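Local atomic coordinates of SusD-like carbohydrate binding protein BF1063 (Bacteroides fragilis NCTC 9343, PDB entry 3I4G), a protein that is a SusD-like outer-membrane protein that probably binds carbohydrate at the cell surface. Residues E389-Y394 and N415-R420; H442-E447 and R454-M459; N103-G108 and A123-L128. All blocks are in the same frame, centred on the assembly; numbering follows the deposited sequence. Where two conformers were deposited one is given.

Contact 1 of 3, residues E389-Y394 and N415-R420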
# COMPACT_ATOMS: atom_id res chain seq x y z
N GLU A 389 -4.41 -2.60 -10.60
CA GLU A 389 -4.64 -3.66 -9.62
C GLU A 389 -5.94 -4.40 -9.95
O GLU A 389 -6.03 -5.62 -9.78
CB GLU A 389 -4.73 -3.10 -8.20
CG GLU A 389 -4.97 -4.24 -7.19
CD GLU A 389 -5.26 -3.81 -5.77
OE1 GLU A 389 -4.97 -2.65 -5.41
OE2 GLU A 389 -5.78 -4.66 -5.00
N VAL A 390 -6.97 -3.69 -10.39
CA VAL A 390 -8.21 -4.33 -10.79
C VAL A 390 -7.99 -5.35 -11.91
O VAL A 390 -8.52 -6.46 -11.84
CB VAL A 390 -9.26 -3.26 -11.23
CG1 VAL A 390 -10.50 -3.88 -11.84
CG2 VAL A 390 -9.63 -2.36 -10.03
N LEU A 391 -7.23 -4.96 -12.93
CA LEU A 391 -6.96 -5.86 -14.05
C LEU A 391 -6.16 -7.07 -13.61
O LEU A 391 -6.49 -8.21 -13.96
CB LEU A 391 -6.22 -5.13 -15.17
CG LEU A 391 -6.95 -3.99 -15.85
CD1 LEU A 391 -6.08 -3.35 -16.94
CD2 LEU A 391 -8.29 -4.46 -16.44
N LEU A 392 -5.13 -6.87 -12.79
CA LEU A 392 -4.34 -8.01 -12.31
C LEU A 392 -5.13 -8.85 -11.31
O LEU A 392 -4.94 -10.05 -11.24
CB LEU A 392 -3.02 -7.54 -11.72
CG LEU A 392 -2.07 -6.82 -12.67
CD1 LEU A 392 -0.87 -6.23 -11.94
CD2 LEU A 392 -1.64 -7.74 -13.80
N GLY A 393 -5.99 -8.21 -10.54
CA GLY A 393 -6.82 -8.94 -9.61
C GLY A 393 -7.81 -9.85 -10.31
O GLY A 393 -8.05 -10.99 -9.89
N TYR A 394 -8.45 -9.33 -11.36
CA TYR A 394 -9.35 -10.13 -12.19
C TYR A 394 -8.63 -11.37 -12.70
O TYR A 394 -9.12 -12.48 -12.57
CB TYR A 394 -9.87 -9.27 -13.34
CG TYR A 394 -10.73 -10.01 -14.34
CD1 TYR A 394 -11.87 -10.71 -13.95
CD2 TYR A 394 -10.44 -9.99 -15.69
CE1 TYR A 394 -12.63 -11.37 -14.87
CE2 TYR A 394 -11.25 -10.61 -16.62
CZ TYR A 394 -12.32 -11.32 -16.20
OH TYR A 394 -13.11 -11.94 -17.15
N ASN A 415 -1.39 -7.66 -20.08
CA ASN A 415 -0.72 -6.99 -21.20
C ASN A 415 -1.17 -5.53 -21.36
O ASN A 415 -0.46 -4.71 -21.95
CB ASN A 415 -0.86 -7.79 -22.47
CG ASN A 415 -0.19 -9.10 -22.37
OD1 ASN A 415 0.73 -9.24 -21.57
ND2 ASN A 415 -0.63 -10.07 -23.16
N ALA A 416 -2.33 -5.17 -20.82
CA ALA A 416 -2.74 -3.77 -20.79
C ALA A 416 -1.88 -3.02 -19.76
O ALA A 416 -1.51 -1.86 -19.98
CB ALA A 416 -4.23 -3.65 -20.47
N VAL A 417 -1.54 -3.69 -18.66
CA VAL A 417 -0.67 -3.12 -17.64
C VAL A 417 0.75 -3.03 -18.18
O VAL A 417 1.37 -1.96 -18.16
CB VAL A 417 -0.70 -3.95 -16.37
CG1 VAL A 417 0.30 -3.47 -15.34
CG2 VAL A 417 -2.12 -3.89 -15.78
N ARG A 418 1.24 -4.10 -18.77
CA ARG A 418 2.60 -4.07 -19.33
C ARG A 418 2.74 -3.16 -20.56
O ARG A 418 3.81 -2.61 -20.83
CB ARG A 418 3.05 -5.48 -19.70
CG ARG A 418 3.30 -6.35 -18.48
CD ARG A 418 3.58 -7.79 -18.81
NE ARG A 418 4.82 -8.00 -19.54
CZ ARG A 418 6.03 -8.10 -18.98
NH1 ARG A 418 6.21 -7.92 -17.67
NH2 ARG A 418 7.07 -8.31 -19.77
N GLY A 419 1.65 -3.04 -21.30
CA GLY A 419 1.61 -2.27 -22.54
C GLY A 419 1.41 -0.78 -22.38
O GLY A 419 1.41 -0.06 -23.36
N ARG A 420 1.27 -0.32 -21.14
CA ARG A 420 1.20 1.08 -20.84
C ARG A 420 2.30 1.79 -21.63
O ARG A 420 3.44 1.33 -21.62
CB ARG A 420 1.42 1.25 -19.31
CG ARG A 420 1.26 2.63 -18.81
CD ARG A 420 1.84 2.79 -17.43
NE ARG A 420 1.24 1.94 -16.42
CZ ARG A 420 0.13 2.25 -15.75
NH1 ARG A 420 -0.57 3.32 -16.02
NH2 ARG A 420 -0.31 1.42 -14.80
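The 2.7 Å backbone hydrogen bond from Gly-393 N to Glu-389 O fastens the helical turn whose Leu-391 meets Ala-416 and Val-417, and whose Leu-392 reaches Val-417, across this contact. On the opposing side Gly-419 N reaches Asn-415 O at 2.8 Å and holds the last turn of helix 414-418. Between these two turns the meeting is made by methyl and methine groups alone, and it buries about 160 Å². Leu-391 brings the same methyl to both partners: its CD1 lies 4.0 Å from Ala-416 CB and 4.2 Å from Val-417 CG2. The leucine side chain and the valine run past one another in opposite directions, so they lie alongside rather than end on. Leu-392 adds a second, looser touch, its branching CG standing 4.3 Å from Val-417 CG2. Although its first bond leaves the backbone obliquely, the end of Leu-392 swings nearer to the valine. One valine methyl is thus shared by two consecutive leucines. Val-417 sets its CG1 anti to the backbone N (chi1 174°), which leaves CG2 beside that N and directed at helix 387-400, while CG1 packs against Glu-447 of helix 433-447. Leu-392 also reaches helix 433-447, touching Glu-443 and Glu-447, and Leu-391 rests on Met-225 of helix 214-227. The polar ends turn elsewhere: Glu-389 pairs with Arg-206, and Arg-420, in the loop after the short helix, forms a salt bridge with Glu-250 and a hydrogen bond to Asn-233 O. Buried leucine-valine packing between helices joined by a short helical connection is in keeping with the helical, TPR-clan architecture of the SusD family, and here it ties helix 387-400 to helix 414-418.

Contact 2 of 3, residues H442-E447 and R454-M459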
# COMPACT_ATOMS: atom_id res chain seq x y z
N HIS A 442 4.07 -12.06 -9.77
CA HIS A 442 5.26 -11.26 -10.02
C HIS A 442 4.91 -9.92 -10.67
O HIS A 442 5.47 -8.88 -10.31
CB HIS A 442 6.23 -12.03 -10.91
CG HIS A 442 7.44 -11.24 -11.27
ND1 HIS A 442 7.59 -10.60 -12.47
CD2 HIS A 442 8.51 -10.91 -10.52
CE1 HIS A 442 8.73 -9.92 -12.46
NE2 HIS A 442 9.32 -10.11 -11.29
N GLU A 443 3.99 -9.91 -11.65
CA GLU A 443 3.63 -8.67 -12.29
C GLU A 443 3.01 -7.73 -11.27
O GLU A 443 3.26 -6.54 -11.30
CB GLU A 443 2.69 -8.92 -13.46
CG GLU A 443 2.44 -7.69 -14.29
CD GLU A 443 3.71 -7.24 -15.03
OE1 GLU A 443 4.57 -8.08 -15.41
OE2 GLU A 443 3.83 -6.03 -15.28
N ARG A 444 2.17 -8.26 -10.39
CA ARG A 444 1.57 -7.48 -9.38
C ARG A 444 2.64 -6.86 -8.47
O ARG A 444 2.57 -5.70 -8.08
CB ARG A 444 0.60 -8.37 -8.58
CG ARG A 444 -0.16 -7.68 -7.55
CD ARG A 444 -1.09 -8.71 -6.84
NE ARG A 444 -1.79 -8.05 -5.78
CZ ARG A 444 -3.00 -7.56 -5.84
NH1 ARG A 444 -3.77 -7.66 -6.93
NH2 ARG A 444 -3.44 -6.95 -4.77
N ARG A 445 3.66 -7.63 -8.10
CA ARG A 445 4.77 -7.13 -7.28
C ARG A 445 5.43 -5.94 -7.95
O ARG A 445 5.66 -4.89 -7.33
CB ARG A 445 5.81 -8.23 -7.06
CG ARG A 445 6.91 -7.78 -6.15
CD ARG A 445 8.01 -8.78 -5.94
NE ARG A 445 8.90 -8.28 -4.85
CZ ARG A 445 9.99 -8.89 -4.42
NH1 ARG A 445 10.41 -10.01 -4.97
NH2 ARG A 445 10.69 -8.34 -3.45
N ILE A 446 5.73 -6.07 -9.23
CA ILE A 446 6.40 -4.99 -9.94
C ILE A 446 5.50 -3.78 -10.12
O ILE A 446 5.85 -2.65 -9.80
CB ILE A 446 6.89 -5.49 -11.33
CG1 ILE A 446 7.93 -6.60 -11.19
CG2 ILE A 446 7.43 -4.32 -12.17
CD1 ILE A 446 9.09 -6.30 -10.28
N GLU A 447 4.28 -4.02 -10.58
CA GLU A 447 3.37 -2.91 -10.86
C GLU A 447 3.06 -2.07 -9.64
O GLU A 447 3.02 -0.84 -9.72
CB GLU A 447 2.09 -3.45 -11.48
CG GLU A 447 1.05 -2.40 -11.75
CD GLU A 447 1.42 -1.36 -12.78
OE1 GLU A 447 2.36 -1.60 -13.56
OE2 GLU A 447 0.77 -0.30 -12.80
N ARG A 454 2.21 -4.87 -0.79
CA ARG A 454 3.00 -6.11 -0.81
C ARG A 454 2.82 -6.96 0.43
O ARG A 454 2.70 -8.18 0.33
CB ARG A 454 4.48 -5.78 -0.98
CG ARG A 454 5.39 -7.02 -1.12
CD ARG A 454 5.13 -7.87 -2.31
NE ARG A 454 6.09 -8.97 -2.35
CZ ARG A 454 6.02 -10.00 -3.16
NH1 ARG A 454 5.02 -10.09 -4.01
NH2 ARG A 454 6.95 -10.93 -3.13
N TYR A 455 2.83 -6.34 1.61
CA TYR A 455 2.63 -7.09 2.84
C TYR A 455 1.26 -7.74 2.82
O TYR A 455 1.16 -8.96 3.14
CB TYR A 455 2.83 -6.16 4.04
CG TYR A 455 2.64 -6.80 5.39
CD1 TYR A 455 3.51 -7.76 5.88
CD2 TYR A 455 1.60 -6.42 6.18
CE1 TYR A 455 3.30 -8.33 7.12
CE2 TYR A 455 1.41 -6.95 7.43
CZ TYR A 455 2.27 -7.90 7.90
OH TYR A 455 2.09 -8.43 9.16
N TRP A 456 0.22 -7.00 2.47
CA TRP A 456 -1.12 -7.59 2.39
C TRP A 456 -1.09 -8.81 1.46
O TRP A 456 -1.68 -9.85 1.76
CB TRP A 456 -2.10 -6.52 1.91
CG TRP A 456 -3.50 -6.95 1.94
CD1 TRP A 456 -4.28 -7.05 3.05
CD2 TRP A 456 -4.30 -7.38 0.83
NE1 TRP A 456 -5.53 -7.54 2.72
CE2 TRP A 456 -5.57 -7.76 1.35
CE3 TRP A 456 -4.08 -7.48 -0.55
CZ2 TRP A 456 -6.60 -8.24 0.54
CZ3 TRP A 456 -5.12 -7.92 -1.34
CH2 TRP A 456 -6.36 -8.30 -0.80
N ASP A 457 -0.41 -8.71 0.33
CA ASP A 457 -0.36 -9.83 -0.61
C ASP A 457 0.40 -11.04 -0.07
O ASP A 457 -0.09 -12.17 -0.14
CB ASP A 457 0.30 -9.42 -1.92
CG ASP A 457 -0.56 -8.55 -2.81
OD1 ASP A 457 -1.81 -8.55 -2.69
OD2 ASP A 457 0.06 -7.90 -3.69
N ILE A 458 1.60 -10.84 0.48
CA ILE A 458 2.40 -11.99 0.92
C ILE A 458 1.72 -12.67 2.14
O ILE A 458 1.81 -13.89 2.31
CB ILE A 458 3.87 -11.67 1.18
CG1 ILE A 458 4.03 -10.65 2.29
CG2 ILE A 458 4.51 -11.17 -0.12
CD1 ILE A 458 5.53 -10.28 2.58
N MSE A 459 0.98 -11.90 2.92
CA MSE A 459 0.17 -12.47 4.00
C MSE A 459 -0.98 -13.32 3.47
O MSE A 459 -1.09 -14.49 3.85
CB MSE A 459 -0.33 -11.33 4.87
CG MSE A 459 0.77 -10.63 5.72
SE MSE A 459 1.32 -11.56 7.29
CE MSE A 459 -0.10 -10.86 8.45
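An antiparallel helical hairpin brings Arg-444 and Arg-445 of helix 433-447 against Asp-457 and Arg-454 of helix 454-461, with only a six-residue loop between the two segments. The short axes run at 163° and come no closer than 11.1 Å, a separation bridged by long polar side chains. Arg-444 and Asp-457 reach toward each other from opposite helices and form a salt bridge, the carboxylate at the guanidinium edge with the two planes steeply inclined. Arg-444 NE donates to Asp-457 OD2 at 2.8 Å, with a fairly straight N-H...O angle of 161°; OD2 sits in the guanidinium plane, and NE comes from the syn side but from well out of the carboxylate plane. A weak second bond joins Arg-444 NH2 to Asp-457 OD1 at 3.1 Å, and Arg-460 grips that oxygen too. The same NH2 lies 3.9 Å from Trp-456 CZ3, at the edge of the indole. Arg-445 and Arg-454 form an offset stack with essentially parallel planes, their guanidinium centres 4.3 Å apart. The extended Arg-445 chain places its CD over the middle of the Arg-454 group, whereas a bend in Arg-454 at chi2 (62°) lays that guanidinium flat between Arg-445 and Ile-458 of its own helix. Salt bridges from Arg-454 to Asp-61 and from Arg-445 to Asp-286 probably offset the like charges, while Asn-62 OD1 accepts a hydrogen bond from Arg-445 NE. The touching residues are all buried, about 10 Å from the molecule's centre, where Arg-444 also touches Glu-396 of helix 387-400 and Glu-447 lies against that helix and helix 414-418.

Contact 3 of 3, residues N103-G108 and A123-L128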
# COMPACT_ATOMS: atom_id res chain seq x y z
N ASN A 103 -20.74 4.51 12.90
CA ASN A 103 -21.95 3.98 13.55
C ASN A 103 -22.85 5.10 14.02
O ASN A 103 -24.10 5.02 13.86
CB ASN A 103 -21.59 2.99 14.68
CG ASN A 103 -20.97 1.72 14.14
OD1 ASN A 103 -21.09 1.42 12.95
ND2 ASN A 103 -20.32 0.94 15.02
N ARG A 104 -22.28 6.14 14.61
CA ARG A 104 -23.11 7.26 15.05
C ARG A 104 -23.72 7.98 13.84
O ARG A 104 -24.90 8.36 13.88
CB ARG A 104 -22.29 8.22 15.92
CG ARG A 104 -21.97 7.62 17.27
CD ARG A 104 -21.23 8.61 18.14
NE ARG A 104 -20.87 8.01 19.42
N PHE A 105 -22.95 8.15 12.78
CA PHE A 105 -23.47 8.78 11.58
C PHE A 105 -24.64 8.01 11.00
O PHE A 105 -25.67 8.62 10.67
CB PHE A 105 -22.35 8.85 10.53
CG PHE A 105 -22.75 9.52 9.24
CD1 PHE A 105 -23.38 8.82 8.22
CD2 PHE A 105 -22.45 10.85 9.02
CE1 PHE A 105 -23.72 9.45 7.02
CE2 PHE A 105 -22.81 11.48 7.83
CZ PHE A 105 -23.44 10.78 6.84
N LEU A 106 -24.51 6.69 10.91
CA LEU A 106 -25.53 5.83 10.30
C LEU A 106 -26.79 5.84 11.13
O LEU A 106 -27.90 5.83 10.56
CB LEU A 106 -24.97 4.44 10.08
CG LEU A 106 -23.98 4.36 8.92
CD1 LEU A 106 -23.18 3.06 9.00
CD2 LEU A 106 -24.73 4.53 7.55
N VAL A 107 -26.65 5.89 12.45
CA VAL A 107 -27.82 6.00 13.32
C VAL A 107 -28.42 7.39 13.19
O VAL A 107 -29.61 7.55 12.94
CB VAL A 107 -27.45 5.74 14.79
CG1 VAL A 107 -28.63 6.12 15.71
CG2 VAL A 107 -27.02 4.30 14.99
N GLY A 108 -27.60 8.41 13.35
CA GLY A 108 -28.06 9.79 13.38
C GLY A 108 -28.78 10.24 12.13
O GLY A 108 -29.74 11.01 12.21
N ALA A 123 -24.32 5.30 1.91
CA ALA A 123 -23.40 4.39 1.23
C ALA A 123 -21.93 4.73 1.49
O ALA A 123 -21.09 3.82 1.66
CB ALA A 123 -23.70 4.39 -0.27
N GLU A 124 -21.58 6.01 1.53
CA GLU A 124 -20.21 6.41 1.82
C GLU A 124 -19.81 6.00 3.21
O GLU A 124 -18.71 5.48 3.40
CB GLU A 124 -20.06 7.91 1.62
CG GLU A 124 -20.26 8.32 0.18
CD GLU A 124 -20.07 9.78 -0.03
OE1 GLU A 124 -18.91 10.21 -0.23
OE2 GLU A 124 -21.07 10.51 0.00
N ALA A 125 -20.67 6.23 4.19
CA ALA A 125 -20.38 5.82 5.56
C ALA A 125 -20.23 4.31 5.67
O ALA A 125 -19.35 3.82 6.39
CB ALA A 125 -21.46 6.33 6.52
N ARG A 126 -21.07 3.57 4.96
CA ARG A 126 -20.95 2.10 4.99
C ARG A 126 -19.65 1.63 4.33
O ARG A 126 -19.01 0.71 4.81
CB ARG A 126 -22.17 1.43 4.35
CG ARG A 126 -23.45 1.64 5.17
CD ARG A 126 -24.64 1.07 4.44
NE ARG A 126 -24.69 -0.37 4.54
CZ ARG A 126 -25.67 -1.11 4.02
NH1 ARG A 126 -26.61 -0.55 3.28
NH2 ARG A 126 -25.69 -2.41 4.21
N PHE A 127 -19.29 2.26 3.23
CA PHE A 127 -18.02 1.93 2.57
C PHE A 127 -16.87 2.16 3.52
O PHE A 127 -16.03 1.29 3.71
CB PHE A 127 -17.84 2.77 1.32
CG PHE A 127 -16.43 2.73 0.77
CD1 PHE A 127 -15.99 1.64 0.03
CD2 PHE A 127 -15.55 3.78 0.99
CE1 PHE A 127 -14.69 1.60 -0.47
CE2 PHE A 127 -14.26 3.73 0.47
CZ PHE A 127 -13.84 2.63 -0.25
N LEU A 128 -16.82 3.34 4.12
CA LEU A 128 -15.73 3.69 5.02
C LEU A 128 -15.68 2.75 6.22
O LEU A 128 -14.60 2.27 6.58
CB LEU A 128 -15.84 5.15 5.46
CG LEU A 128 -15.57 6.16 4.37
CD1 LEU A 128 -15.97 7.56 4.82
CD2 LEU A 128 -14.07 6.15 3.89
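This is close apolar packing between two antiparallel helices, 86-109 and 116-139, in the N-terminal part of the protein, with Ala-125 set against Phe-105 and Leu-106. The axes of the two segments approach to 9.7 Å at an angle of 155°, and the nearest alpha carbons, Leu-106 CA and Ala-125 CA, are 7.0 Å apart. The small alanine is consistent with this spacing: its methyl takes both larger neighbours at once. Ala-125 CB lies 3.6 Å from Phe-105 CD1 and 3.9 Å from CE1 of that ring, coming in obliquely. The phenylalanine CG stands anti to its own N (chi1 -178°), which carries the ring across to the alanine and also to Leu-31 of helix 21-33; Trp-18 meets the same ring edge-to-face. Leu-106 fills the next position, with CD2 at 3.9 Å from Ala-125 CB. Both its methyls also rest against Arg-126, whose CG is 4.0 Å from Leu-106 CD2 and 4.1 Å from Leu-106 CD1. Leucine and arginine side chains cross at about a right angle, so the arginine stem lies over the leucine end while its guanidinium, past a bend at chi3, travels on to a salt bridge with Glu-173 of helix 163-180. About a turn further along, Asn-103 OD1 accepts a hydrogen bond from Arg-129 NH1, linking the same helices. Successive antiparallel helices joined by a short loop and packed through a small residue are consistent with the TPR-like helical hairpins of the SusD fold.

Along the chain contact 3 comes first, then contact 1, then contact 2, each closing before the next opens. Contacts 1 and 2 are neighbours in the C-terminal part of the protein, their centres about 13 Å apart, and helices 414-418 and 433-447 follow one another in sequence. They touch directly: Arg-418 NH1 meets Glu-443 OE1 at 2.8 Å and Arg-420 NH2 meets Glu-447 OE2 at 2.9 Å, two salt bridges. Contact 3, in the N-terminal part, is centred about 33 Å from contact 1 and about 31 Å from contact 2, touching neither. Contacts 1 and 2 thus join helices 387-400, 414-418, 433-447 and 454-461 into one packed unit, while contact 3 belongs to a separate helical region, consistent with the largely helical SusD fold.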